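Iminosuccinate reductase (Paracoccus denitrificans, PDB 6RQA) catalyses the NADH-dependent reduction of iminosuccinate to L-aspartate, regenerating the amino group donor of the beta-hydroxyaspartate cycle during glyoxylate assimilation. Local coordinates at residues 231-242 and 302-313; 217-228 and 246-257. All coordinates share one frame; numbering follows the deposited sequence.

Contact 1: residues 231-242 and 302-313; sequences VKGPTHIAAMGT and RGDAEVTIFDGT. With NAD (nicotinamide-adenine-dinucleotide), chain C.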
loop_
_atom_site.group_PDB
_atom_site.type_symbol
_atom_site.label_atom_id
_atom_site.label_comp_id
_atom_site.label_asym_id
_atom_site.label_seq_id
_atom_site.Cartn_x
_atom_site.Cartn_y
_atom_site.Cartn_z
ATOM N N VAL A 231 -10.463 38.613 -0.159
ATOM C CA VAL A 231 -9.332 38.724 -1.072
ATOM C C VAL A 231 -9.548 39.913 -1.998
ATOM O O VAL A 231 -10.554 39.990 -2.712
ATOM C CB VAL A 231 -9.144 37.427 -1.869
ATOM C CG1 VAL A 231 -7.951 37.549 -2.803
ATOM C CG2 VAL A 231 -8.971 36.250 -0.924
ATOM N N LYS A 232 -8.597 40.844 -1.994
ATOM C CA LYS A 232 -8.632 42.014 -2.857
ATOM C C LYS A 232 -7.293 42.154 -3.566
ATOM O O LYS A 232 -6.239 41.889 -2.978
ATOM C CB LYS A 232 -8.941 43.292 -2.059
ATOM C CG LYS A 232 -10.197 43.223 -1.192
ATOM C CD LYS A 232 -11.413 43.838 -1.879
ATOM C CE LYS A 232 -12.077 42.870 -2.847
ATOM N NZ LYS A 232 -13.276 43.467 -3.496
ATOM N N GLY A 233 -7.340 42.564 -4.831
ATOM C CA GLY A 233 -6.143 42.777 -5.608
ATOM C C GLY A 233 -5.489 41.483 -6.051
ATOM O O GLY A 233 -6.003 40.387 -5.813
ATOM N N PRO A 234 -4.341 41.593 -6.720
ATOM C CA PRO A 234 -3.611 40.389 -7.139
ATOM C C PRO A 234 -3.160 39.573 -5.936
ATOM O O PRO A 234 -2.509 40.086 -5.023
ATOM C CB PRO A 234 -2.419 40.951 -7.924
ATOM C CG PRO A 234 -2.851 42.318 -8.347
ATOM C CD PRO A 234 -3.722 42.825 -7.238
ATOM N N THR A 235 -3.508 38.287 -5.944
ATOM C CA THR A 235 -3.239 37.413 -4.812
ATOM C C THR A 235 -3.064 35.983 -5.304
ATOM O O THR A 235 -3.817 35.519 -6.161
ATOM C CB THR A 235 -4.374 37.474 -3.780
ATOM O OG1 THR A 235 -4.515 38.816 -3.295
ATOM C CG2 THR A 235 -4.092 36.546 -2.609
ATOM N N HIS A 236 -2.061 35.297 -4.762
ATOM C CA HIS A 236 -1.892 33.862 -4.951
ATOM C C HIS A 236 -2.170 33.154 -3.633
ATOM O O HIS A 236 -1.581 33.498 -2.603
ATOM C CB HIS A 236 -0.486 33.521 -5.444
ATOM C CG HIS A 236 -0.176 32.057 -5.402
ATOM N ND1 HIS A 236 -0.918 31.120 -6.090
ATOM C CD2 HIS A 236 0.786 31.367 -4.745
ATOM C CE1 HIS A 236 -0.422 29.916 -5.863
ATOM N NE2 HIS A 236 0.612 30.037 -5.050
ATOM N N ILE A 237 -3.062 32.169 -3.668
ATOM C CA ILE A 237 -3.490 31.446 -2.477
ATOM C C ILE A 237 -2.998 30.011 -2.600
ATOM O O ILE A 237 -3.446 29.263 -3.478
ATOM C CB ILE A 237 -5.013 31.494 -2.297
ATOM C CG1 ILE A 237 -5.511 32.940 -2.346
ATOM C CG2 ILE A 237 -5.412 30.833 -0.985
ATOM C CD1 ILE A 237 -7.017 33.070 -2.259
ATOM N N ALA A 238 -2.080 29.621 -1.719
ATOM C CA ALA A 238 -1.575 28.250 -1.666
ATOM C C ALA A 238 -2.364 27.512 -0.589
ATOM O O ALA A 238 -2.000 27.515 0.587
ATOM C CB ALA A 238 -0.077 28.232 -1.391
ATOM N N ALA A 239 -3.462 26.879 -1.002
ATOM C CA ALA A 239 -4.319 26.133 -0.086
ATOM C C ALA A 239 -3.727 24.745 0.127
ATOM O O ALA A 239 -3.759 23.902 -0.775
ATOM C CB ALA A 239 -5.741 26.049 -0.633
ATOM N N MET A 240 -3.190 24.503 1.322
ATOM C CA MET A 240 -2.502 23.258 1.623
ATOM C C MET A 240 -3.187 22.412 2.687
ATOM O O MET A 240 -2.802 21.253 2.867
ATOM C CB MET A 240 -1.060 23.542 2.076
ATOM C CG MET A 240 -0.289 24.484 1.165
ATOM S SD MET A 240 -0.028 23.812 -0.486
ATOM C CE MET A 240 0.949 22.357 -0.110
ATOM N N GLY A 241 -4.185 22.946 3.388
ATOM C CA GLY A 241 -4.772 22.251 4.518
ATOM C C GLY A 241 -5.759 21.155 4.170
ATOM O O GLY A 241 -5.757 20.096 4.804
ATOM N N THR A 242 -6.608 21.392 3.172
ATOM C CA THR A 242 -7.685 20.460 2.845
ATOM C C THR A 242 -7.122 19.284 2.057
ATOM O O THR A 242 -6.771 19.423 0.880
ATOM C CB THR A 242 -8.785 21.167 2.057
ATOM O OG1 THR A 242 -9.308 22.252 2.833
ATOM C CG2 THR A 242 -9.908 20.194 1.731
ATOM N N ARG A 302 -0.263 32.310 -14.262
ATOM C CA ARG A 302 -1.139 33.370 -13.772
ATOM C C ARG A 302 -1.718 34.190 -14.919
ATOM O O ARG A 302 -2.938 34.362 -15.018
ATOM C CB ARG A 302 -0.377 34.268 -12.797
ATOM C CG ARG A 302 -1.037 35.614 -12.548
ATOM C CD ARG A 302 -0.306 36.401 -11.472
ATOM N NE ARG A 302 -0.491 35.811 -10.150
ATOM C CZ ARG A 302 -1.496 36.111 -9.334
ATOM N NH1 ARG A 302 -2.411 36.998 -9.703
ATOM N NH2 ARG A 302 -1.587 35.525 -8.149
ATOM N N GLY A 303 -0.859 34.701 -15.796
ATOM C CA GLY A 303 -1.311 35.570 -16.863
ATOM C C GLY A 303 -1.823 36.897 -16.340
ATOM O O GLY A 303 -1.084 37.640 -15.687
ATOM N N ASP A 304 -3.090 37.204 -16.616
ATOM C CA ASP A 304 -3.721 38.429 -16.142
ATOM C C ASP A 304 -4.807 38.165 -15.108
ATOM O O ASP A 304 -5.612 39.059 -14.825
ATOM C CB ASP A 304 -4.296 39.219 -17.319
ATOM C CG ASP A 304 -3.219 39.888 -18.148
ATOM O OD1 ASP A 304 -2.371 40.595 -17.564
ATOM O OD2 ASP A 304 -3.217 39.699 -19.383
ATOM N N ALA A 305 -4.852 36.964 -14.539
ATOM C CA ALA A 305 -5.830 36.665 -13.505
ATOM C C ALA A 305 -5.483 37.400 -12.217
ATOM O O ALA A 305 -4.312 37.631 -11.901
ATOM C CB ALA A 305 -5.896 35.160 -13.251
ATOM N N GLU A 306 -6.519 37.771 -11.468
ATOM C CA GLU A 306 -6.316 38.504 -10.225
ATOM C C GLU A 306 -6.109 37.592 -9.025
ATOM O O GLU A 306 -5.432 37.986 -8.070
ATOM C CB GLU A 306 -7.500 39.438 -9.960
ATOM C CG GLU A 306 -8.847 38.738 -9.899
ATOM C CD GLU A 306 -9.964 39.669 -9.476
ATOM O OE1 GLU A 306 -9.662 40.761 -8.947
ATOM O OE2 GLU A 306 -11.143 39.310 -9.674
ATOM N N VAL A 307 -6.676 36.387 -9.042
ATOM C CA VAL A 307 -6.539 35.442 -7.939
ATOM C C VAL A 307 -6.174 34.082 -8.515
ATOM O O VAL A 307 -6.893 33.552 -9.369
ATOM C CB VAL A 307 -7.822 35.342 -7.096
ATOM C CG1 VAL A 307 -7.656 34.294 -6.006
ATOM C CG2 VAL A 307 -8.168 36.694 -6.487
ATOM N N THR A 308 -5.058 33.524 -8.055
ATOM C CA THR A 308 -4.651 32.170 -8.392
ATOM C C THR A 308 -4.659 31.316 -7.131
ATOM O O THR A 308 -4.356 31.797 -6.035
ATOM C CB THR A 308 -3.256 32.137 -9.031
ATOM O OG1 THR A 308 -2.300 32.711 -8.131
ATOM C CG2 THR A 308 -3.249 32.913 -10.340
ATOM N N ILE A 309 -5.015 30.044 -7.291
ATOM C CA ILE A 309 -5.088 29.102 -6.181
ATOM C C ILE A 309 -4.350 27.831 -6.574
ATOM O O ILE A 309 -4.544 27.309 -7.677
ATOM C CB ILE A 309 -6.544 28.780 -5.791
ATOM C CG1 ILE A 309 -7.252 30.027 -5.263
ATOM C CG2 ILE A 309 -6.588 27.673 -4.751
ATOM C CD1 ILE A 309 -8.686 29.775 -4.853
ATOM N N PHE A 310 -3.501 27.339 -5.677
ATOM C CA PHE A 310 -2.873 26.031 -5.814
ATOM C C PHE A 310 -3.470 25.100 -4.770
ATOM O O PHE A 310 -3.298 25.321 -3.566
ATOM C CB PHE A 310 -1.357 26.114 -5.652
ATOM C CG PHE A 310 -0.700 24.775 -5.486
ATOM C CD1 PHE A 310 -0.727 23.844 -6.513
ATOM C CD2 PHE A 310 -0.064 24.442 -4.304
ATOM C CE1 PHE A 310 -0.131 22.607 -6.364
ATOM C CE2 PHE A 310 0.538 23.207 -4.148
ATOM C CZ PHE A 310 0.505 22.288 -5.180
ATOM N N ASP A 311 -4.167 24.062 -5.233
ATOM C CA ASP A 311 -4.843 23.116 -4.344
ATOM C C ASP A 311 -3.881 21.973 -4.030
ATOM O O ASP A 311 -3.888 20.915 -4.660
ATOM C CB ASP A 311 -6.134 22.615 -4.980
ATOM C CG ASP A 311 -7.010 21.857 -4.004
ATOM O OD1 ASP A 311 -6.674 21.816 -2.803
ATOM O OD2 ASP A 311 -8.039 21.301 -4.442
ATOM N N GLY A 312 -3.036 22.203 -3.029
ATOM C CA GLY A 312 -2.077 21.201 -2.610
ATOM C C GLY A 312 -2.695 20.099 -1.774
ATOM O O GLY A 312 -3.021 20.308 -0.601
ATOM N N THR A 313 -2.861 18.917 -2.368
ATOM C CA THR A 313 -3.450 17.784 -1.668
ATOM C C THR A 313 -2.421 16.782 -1.169
ATOM O O THR A 313 -2.702 16.056 -0.209
ATOM C CB THR A 313 -4.450 17.055 -2.576
ATOM O OG1 THR A 313 -3.760 16.493 -3.699
ATOM C CG2 THR A 313 -5.515 18.016 -3.074
HETATM P PA NAD C . -1.882 21.058 13.362
HETATM O O1A NAD C . -3.087 20.442 14.017
HETATM O O2A NAD C . -0.488 21.265 13.862
HETATM O O5B NAD C . -2.457 22.694 13.302
HETATM C C5B NAD C . -3.780 22.642 12.935
HETATM C C4B NAD C . -4.295 24.050 12.790
HETATM O O4B NAD C . -5.600 23.989 12.247
HETATM C C3B NAD C . -4.414 24.585 14.214
HETATM O O3B NAD C . -3.193 25.201 14.467
HETATM C C2B NAD C . -5.567 25.587 14.077
HETATM O O2B NAD C . -5.128 26.836 13.661
HETATM C C1B NAD C . -6.413 24.965 12.894
HETATM N N9A NAD C . -7.588 24.246 13.398
HETATM C C8A NAD C . -7.675 23.143 14.267
HETATM N N7A NAD C . -8.931 22.761 14.495
HETATM C C5A NAD C . -9.712 23.653 13.737
HETATM C C6A NAD C . -11.113 23.784 13.548
HETATM N N6A NAD C . -11.960 22.922 14.180
HETATM N N1A NAD C . -11.616 24.768 12.735
HETATM C C2A NAD C . -10.700 25.594 12.138
HETATM N N3A NAD C . -9.351 25.591 12.218
HETATM C C4A NAD C . -8.888 24.590 13.043
HETATM O O3 NAD C . -2.067 20.397 11.904
HETATM P PN NAD C . -0.773 20.415 10.987
HETATM O O1N NAD C . 0.055 21.669 10.853
HETATM O O2N NAD C . -0.351 18.994 11.110
HETATM O O5D NAD C . -1.369 20.305 9.311
HETATM C C5D NAD C . -2.541 20.998 9.271
HETATM C C4D NAD C . -3.277 20.610 8.013
HETATM O O4D NAD C . -2.303 20.364 6.975
HETATM C C3D NAD C . -3.986 19.253 8.300
HETATM O O3D NAD C . -5.294 19.417 7.883
HETATM C C2D NAD C . -3.220 18.264 7.401
HETATM O O2D NAD C . -4.027 17.330 6.768
HETATM C C1D NAD C . -2.760 19.240 6.292
HETATM N N1N NAD C . -1.573 18.645 5.559
HETATM C C2N NAD C . -1.569 18.804 4.203
HETATM C C3N NAD C . -0.514 18.284 3.457
HETATM C C7N NAD C . -0.588 18.505 1.983
HETATM O O7N NAD C . 0.276 18.087 1.220
HETATM N N7N NAD C . -1.678 19.203 1.521
HETATM C C4N NAD C . 0.522 17.608 4.103
HETATM C C5N NAD C . 0.491 17.460 5.485
HETATM C C6N NAD C . -0.575 17.987 6.223
HETATM O O HOH W 1 -5.596 21.796 -0.395
#
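H236 and T308 face the same side of two neighbouring parallel strands, 235-239 and 307-311. With H236 CG anti to the backbone N (chi1 169°), the imidazole crosses the threonine side chain at about a right angle and brings ND1 to 2.9 Å from T308 OG1; the two are hydrogen-bonded. NE2 is held by S139 of helix 125-143, so both ring nitrogens are engaged in a buried place. R302 arches over T308 CG2, which lies against a guanidinium face, and its NH2 donates to T235 O from above the carbonyl plane, 3.0 Å away. That oxygen also takes T308 N, while R302 NE is bound by L143 O. Regular backbone bonds, such as I237 N to T308 O at 2.7 Å, knit the interior. Branched I237, V307 and I309 suit the opposite face, where I237 CD1 reaches V307 CG1 at 4.0 Å. Packing thins toward the N-terminal ends, where P234 and E306 are exposed and P234 CA approaches E306 O at 3.2 Å. At the C-terminal end, M240 SD makes an oblique Met-aromatic contact with F310, 3.8 Å from CE2. G312 lies close to M240 and F310, where a residue without a side chain fits well. The NAD amide N7N donates to both M240 O and G312 O, each 2.7 Å away, which would fix the rotation of the carboxamide. Cofactor binding at the C-terminal edge of a parallel sheet is the hallmark of a Rossmann-type dinucleotide-binding domain.

Contact 2: residues 217-228 and 246-257; sequences SITSSFSPLLMN and GKQELDPALVAR. With NAD (nicotinamide-adenine-dinucleotide), chain C.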
loop_
_atom_site.group_PDB
_atom_site.type_symbol
_atom_site.label_atom_id
_atom_site.label_comp_id
_atom_site.label_asym_id
_atom_site.label_seq_id
_atom_site.Cartn_x
_atom_site.Cartn_y
_atom_site.Cartn_z
ATOM N N SER A 217 -2.477 28.788 3.419
ATOM C CA SER A 217 -3.350 28.248 4.453
ATOM C C SER A 217 -2.968 26.799 4.720
ATOM O O SER A 217 -2.779 26.020 3.780
ATOM C CB SER A 217 -4.820 28.347 4.039
ATOM O OG SER A 217 -5.052 27.673 2.813
ATOM N N ILE A 218 -2.857 26.444 5.999
ATOM C CA ILE A 218 -2.386 25.122 6.398
ATOM C C ILE A 218 -3.142 24.691 7.656
ATOM O O ILE A 218 -2.552 24.222 8.636
ATOM C CB ILE A 218 -0.851 25.137 6.589
ATOM C CG1 ILE A 218 -0.283 23.728 6.807
ATOM C CG2 ILE A 218 -0.427 26.131 7.681
ATOM C CD1 ILE A 218 -0.322 22.859 5.575
ATOM N N THR A 219 -4.463 24.843 7.632
ATOM C CA THR A 219 -5.311 24.528 8.771
ATOM C C THR A 219 -6.086 23.240 8.529
ATOM O O THR A 219 -6.317 22.830 7.388
ATOM C CB THR A 219 -6.301 25.663 9.058
ATOM O OG1 THR A 219 -7.283 25.713 8.016
ATOM C CG2 THR A 219 -5.584 26.996 9.126
ATOM N N SER A 220 -6.491 22.608 9.629
ATOM C CA SER A 220 -7.383 21.451 9.589
ATOM C C SER A 220 -8.780 21.940 9.963
ATOM O O SER A 220 -9.250 21.780 11.089
ATOM C CB SER A 220 -6.891 20.352 10.525
ATOM O OG SER A 220 -7.718 19.205 10.438
ATOM N N SER A 221 -9.445 22.556 8.989
ATOM C CA SER A 221 -10.723 23.215 9.204
ATOM C C SER A 221 -11.815 22.548 8.380
ATOM O O SER A 221 -11.549 21.920 7.350
ATOM C CB SER A 221 -10.642 24.703 8.845
ATOM O OG SER A 221 -9.843 24.906 7.694
ATOM N N PHE A 222 -13.056 22.699 8.850
ATOM C CA PHE A 222 -14.231 22.152 8.182
ATOM C C PHE A 222 -15.240 23.241 7.840
ATOM O O PHE A 222 -16.402 22.942 7.548
ATOM C CB PHE A 222 -14.881 21.073 9.050
ATOM C CG PHE A 222 -13.920 20.017 9.519
ATOM C CD1 PHE A 222 -13.683 18.888 8.753
ATOM C CD2 PHE A 222 -13.249 20.158 10.724
ATOM C CE1 PHE A 222 -12.798 17.915 9.180
ATOM C CE2 PHE A 222 -12.360 19.189 11.156
ATOM C CZ PHE A 222 -12.135 18.067 10.383
ATOM N N SER A 223 -14.813 24.499 7.872
ATOM C CA SER A 223 -15.650 25.655 7.591
ATOM C C SER A 223 -14.851 26.647 6.762
ATOM O O SER A 223 -13.627 26.745 6.919
ATOM C CB SER A 223 -16.131 26.325 8.889
ATOM O OG SER A 223 -16.740 27.578 8.632
ATOM N N PRO A 224 -15.506 27.383 5.866
ATOM C CA PRO A 224 -14.787 28.393 5.079
ATOM C C PRO A 224 -14.242 29.499 5.971
ATOM O O PRO A 224 -14.964 30.080 6.783
ATOM C CB PRO A 224 -15.856 28.916 4.110
ATOM C CG PRO A 224 -17.159 28.582 4.760
ATOM C CD PRO A 224 -16.924 27.290 5.481
ATOM N N LEU A 225 -12.949 29.784 5.817
ATOM C CA LEU A 225 -12.298 30.814 6.617
ATOM C C LEU A 225 -12.080 32.077 5.795
ATOM O O LEU A 225 -12.690 33.117 6.067
ATOM C CB LEU A 225 -10.968 30.300 7.169
ATOM C CG LEU A 225 -11.027 29.002 7.976
ATOM C CD1 LEU A 225 -9.635 28.596 8.429
ATOM C CD2 LEU A 225 -11.960 29.151 9.165
ATOM N N LEU A 226 -11.209 31.999 4.792
ATOM C CA LEU A 226 -10.970 33.125 3.895
ATOM C C LEU A 226 -12.156 33.260 2.948
ATOM O O LEU A 226 -12.400 32.380 2.116
ATOM C CB LEU A 226 -9.666 32.919 3.131
ATOM C CG LEU A 226 -9.143 34.095 2.304
ATOM C CD1 LEU A 226 -8.867 35.299 3.193
ATOM C CD2 LEU A 226 -7.891 33.691 1.540
ATOM N N MET A 227 -12.899 34.353 3.079
ATOM C CA MET A 227 -14.119 34.549 2.312
ATOM C C MET A 227 -13.815 35.182 0.956
ATOM O O MET A 227 -12.697 35.621 0.677
ATOM C CB MET A 227 -15.109 35.407 3.097
ATOM C CG MET A 227 -15.517 34.796 4.425
ATOM S SD MET A 227 -16.089 33.096 4.241
ATOM C CE MET A 227 -17.505 33.325 3.171
ATOM N N ASN A 228 -14.844 35.226 0.108
ATOM C CA ASN A 228 -14.670 35.724 -1.252
ATOM C C ASN A 228 -14.312 37.206 -1.258
ATOM O O ASN A 228 -13.364 37.623 -1.934
ATOM C CB ASN A 228 -15.939 35.474 -2.066
ATOM C CG ASN A 228 -15.792 35.896 -3.513
ATOM O OD1 ASN A 228 -14.703 35.826 -4.083
ATOM N ND2 ASN A 228 -16.889 36.341 -4.113
ATOM N N GLY A 246 -14.468 16.497 3.284
ATOM C CA GLY A 246 -15.128 17.109 4.424
ATOM C C GLY A 246 -14.421 18.344 4.945
ATOM O O GLY A 246 -15.063 19.217 5.539
ATOM N N LYS A 247 -13.108 18.433 4.739
ATOM C CA LYS A 247 -12.355 19.603 5.159
ATOM C C LYS A 247 -12.606 20.769 4.210
ATOM O O LYS A 247 -12.934 20.584 3.035
ATOM C CB LYS A 247 -10.859 19.292 5.220
ATOM C CG LYS A 247 -10.453 18.400 6.384
ATOM C CD LYS A 247 -8.957 18.126 6.370
ATOM C CE LYS A 247 -8.543 17.246 7.538
ATOM N NZ LYS A 247 -7.087 16.934 7.507
ATOM N N GLN A 248 -12.446 21.981 4.736
ATOM C CA GLN A 248 -12.693 23.184 3.955
ATOM C C GLN A 248 -11.945 24.350 4.580
ATOM O O GLN A 248 -11.949 24.514 5.803
ATOM C CB GLN A 248 -14.192 23.499 3.876
ATOM C CG GLN A 248 -14.526 24.708 3.018
ATOM C CD GLN A 248 -16.008 25.010 2.995
ATOM O OE1 GLN A 248 -16.782 24.439 3.763
ATOM N NE2 GLN A 248 -16.415 25.914 2.111
ATOM N N GLU A 249 -11.310 25.152 3.734
ATOM C CA GLU A 249 -10.605 26.353 4.161
ATOM C C GLU A 249 -11.123 27.618 3.501
ATOM O O GLU A 249 -11.181 28.666 4.148
ATOM C CB GLU A 249 -9.102 26.220 3.872
ATOM C CG GLU A 249 -8.346 25.324 4.836
ATOM C CD GLU A 249 -6.850 25.337 4.585
ATOM O OE1 GLU A 249 -6.444 25.290 3.406
ATOM O OE2 GLU A 249 -6.080 25.407 5.567
ATOM N N LEU A 250 -11.507 27.548 2.232
ATOM C CA LEU A 250 -11.834 28.725 1.446
ATOM C C LEU A 250 -13.329 28.799 1.163
ATOM O O LEU A 250 -14.063 27.813 1.272
ATOM C CB LEU A 250 -11.057 28.731 0.125
ATOM C CG LEU A 250 -9.648 29.335 0.103
ATOM C CD1 LEU A 250 -8.738 28.702 1.144
ATOM C CD2 LEU A 250 -9.046 29.192 -1.283
ATOM N N ASP A 251 -13.769 29.996 0.803
ATOM C CA ASP A 251 -15.129 30.188 0.325
ATOM C C ASP A 251 -15.238 29.633 -1.092
ATOM O O ASP A 251 -14.442 30.012 -1.960
ATOM C CB ASP A 251 -15.485 31.676 0.352
ATOM C CG ASP A 251 -16.935 31.947 -0.004
ATOM O OD1 ASP A 251 -17.730 30.989 -0.084
ATOM O OD2 ASP A 251 -17.283 33.130 -0.201
ATOM N N PRO A 252 -16.179 28.722 -1.361
ATOM C CA PRO A 252 -16.320 28.203 -2.731
ATOM C C PRO A 252 -16.524 29.286 -3.778
ATOM O O PRO A 252 -16.140 29.090 -4.938
ATOM C CB PRO A 252 -17.540 27.278 -2.625
ATOM C CG PRO A 252 -17.534 26.828 -1.202
ATOM C CD PRO A 252 -17.039 28.002 -0.404
ATOM N N ALA A 253 -17.113 30.425 -3.405
ATOM C CA ALA A 253 -17.233 31.533 -4.347
ATOM C C ALA A 253 -15.865 32.109 -4.695
ATOM O O ALA A 253 -15.620 32.492 -5.844
ATOM C CB ALA A 253 -18.143 32.618 -3.771
ATOM N N LEU A 254 -14.966 32.182 -3.711
ATOM C CA LEU A 254 -13.599 32.617 -3.983
ATOM C C LEU A 254 -12.873 31.615 -4.871
ATOM O O LEU A 254 -12.110 32.004 -5.762
ATOM C CB LEU A 254 -12.846 32.817 -2.668
ATOM C CG LEU A 254 -11.335 33.041 -2.744
ATOM C CD1 LEU A 254 -11.017 34.344 -3.463
ATOM C CD2 LEU A 254 -10.727 33.026 -1.351
ATOM N N VAL A 255 -13.101 30.320 -4.640
ATOM C CA VAL A 255 -12.502 29.291 -5.481
ATOM C C VAL A 255 -13.037 29.379 -6.905
ATOM O O VAL A 255 -12.325 29.061 -7.865
ATOM C CB VAL A 255 -12.752 27.902 -4.863
ATOM C CG1 VAL A 255 -12.088 26.810 -5.686
ATOM C CG2 VAL A 255 -12.258 27.866 -3.423
ATOM N N ALA A 256 -14.283 29.828 -7.071
ATOM C CA ALA A 256 -14.897 29.826 -8.395
ATOM C C ALA A 256 -14.318 30.907 -9.300
ATOM O O ALA A 256 -14.280 30.728 -10.523
ATOM C CB ALA A 256 -16.412 29.993 -8.272
ATOM N N ARG A 257 -13.864 32.027 -8.736
ATOM C CA ARG A 257 -13.378 33.144 -9.534
ATOM C C ARG A 257 -11.861 33.148 -9.691
ATOM O O ARG A 257 -11.304 34.120 -10.211
ATOM C CB ARG A 257 -13.851 34.472 -8.932
ATOM C CG ARG A 257 -13.018 34.998 -7.770
ATOM C CD ARG A 257 -13.441 36.419 -7.420
ATOM N NE ARG A 257 -12.321 37.252 -6.987
ATOM C CZ ARG A 257 -12.033 37.523 -5.718
ATOM N NH1 ARG A 257 -12.784 37.026 -4.744
ATOM N NH2 ARG A 257 -10.997 38.294 -5.421
HETATM P PA NAD C . -1.882 21.058 13.362
HETATM O O1A NAD C . -3.087 20.442 14.017
HETATM O O2A NAD C . -0.488 21.265 13.862
HETATM O O5B NAD C . -2.457 22.694 13.302
HETATM C C5B NAD C . -3.780 22.642 12.935
HETATM C C4B NAD C . -4.295 24.050 12.790
HETATM O O4B NAD C . -5.600 23.989 12.247
HETATM C C3B NAD C . -4.414 24.585 14.214
HETATM O O3B NAD C . -3.193 25.201 14.467
HETATM C C2B NAD C . -5.567 25.587 14.077
HETATM O O2B NAD C . -5.128 26.836 13.661
HETATM C C1B NAD C . -6.413 24.965 12.894
HETATM N N9A NAD C . -7.588 24.246 13.398
HETATM C C8A NAD C . -7.675 23.143 14.267
HETATM N N7A NAD C . -8.931 22.761 14.495
HETATM C C5A NAD C . -9.712 23.653 13.737
HETATM C C6A NAD C . -11.113 23.784 13.548
HETATM N N6A NAD C . -11.960 22.922 14.180
HETATM N N1A NAD C . -11.616 24.768 12.735
HETATM C C2A NAD C . -10.700 25.594 12.138
HETATM N N3A NAD C . -9.351 25.591 12.218
HETATM C C4A NAD C . -8.888 24.590 13.043
HETATM O O3 NAD C . -2.067 20.397 11.904
HETATM P PN NAD C . -0.773 20.415 10.987
HETATM O O1N NAD C . 0.055 21.669 10.853
HETATM O O2N NAD C . -0.351 18.994 11.110
HETATM O O5D NAD C . -1.369 20.305 9.311
HETATM C C5D NAD C . -2.541 20.998 9.271
HETATM C C4D NAD C . -3.277 20.610 8.013
HETATM O O4D NAD C . -2.303 20.364 6.975
HETATM C C3D NAD C . -3.986 19.253 8.300
HETATM O O3D NAD C . -5.294 19.417 7.883
HETATM C C2D NAD C . -3.220 18.264 7.401
HETATM O O2D NAD C . -4.027 17.330 6.768
HETATM C C1D NAD C . -2.760 19.240 6.292
HETATM N N1N NAD C . -1.573 18.645 5.559
HETATM C C2N NAD C . -1.569 18.804 4.203
HETATM C C3N NAD C . -0.514 18.284 3.457
HETATM C C7N NAD C . -0.588 18.505 1.983
HETATM O O7N NAD C . 0.276 18.087 1.220
HETATM N N7N NAD C . -1.678 19.203 1.521
HETATM C C4N NAD C . 0.522 17.608 4.103
HETATM C C5N NAD C . 0.491 17.460 5.485
HETATM C C6N NAD C . -0.575 17.987 6.223
#
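E249 swings its carboxylate across S217 and T219, where four donors grip it. Its chain is extended beyond CG (chi2 -174°), which carries the acid back to the other segment although the side chain leaves the backbone pointing away from it. OE2 receives T219 N at 2.7 Å, nearly along the C-O axis, and T219 OG1 on its anti lone pair; OE1 is met from above the carboxylate plane by S217 OG, 2.8 Å away, and also by G241 N. Small hydroxyl residues suit this place, satisfying a buried acid in little space. S221 OG adds a bond to Q248 O. Nearby, K247 stretches out fully, its CG 3.7 Å from F222 CE1, to set NZ 3.1 Å from NAD O3D; D243 forms a salt bridge with the same amine. S220 N donates to O4B of the adenosine ribose, so the segments hold both sugars. Farther along, L225 N bonds to E249 O at 2.7 Å and D251 N to L226 O. D251 caps helix 252-256 weakly through OD1, while its OD2 accepts N228 N on the anti lone pair. R257 NH1 closes the far end on N228 O, 2.9 Å away. The short, weakly bonded parallel pair 224-226 and 248-250 thus lies over strand 235-239, with L226, L250 and L254 packed on I237, and helix 275-279 flanks Q248 and P252 through H276.

How the contacts relate
The centres of contacts 1 and 2 lie about 12 Å apart, and their segments alternate along the chain: 217-228, 231-242, 246-257, then 302-313. Contact 1 joins two neighbouring strands within the eight-stranded parallel sheet. Contact 2 begins where strand 214-217, next to 235-239 in that sheet, ends; its own short strands form a separate pair over one face. The two meet directly through the backbone, S217 probably bonding to A238 and M240, and through T242 packing on K247. Together they line part of the NAD site, from the nicotinamide to the adenosine ribose. The sheet end and the short pair meet at the nicotinamide ribose, where G241 and K247 converge on the O3D hydroxyl.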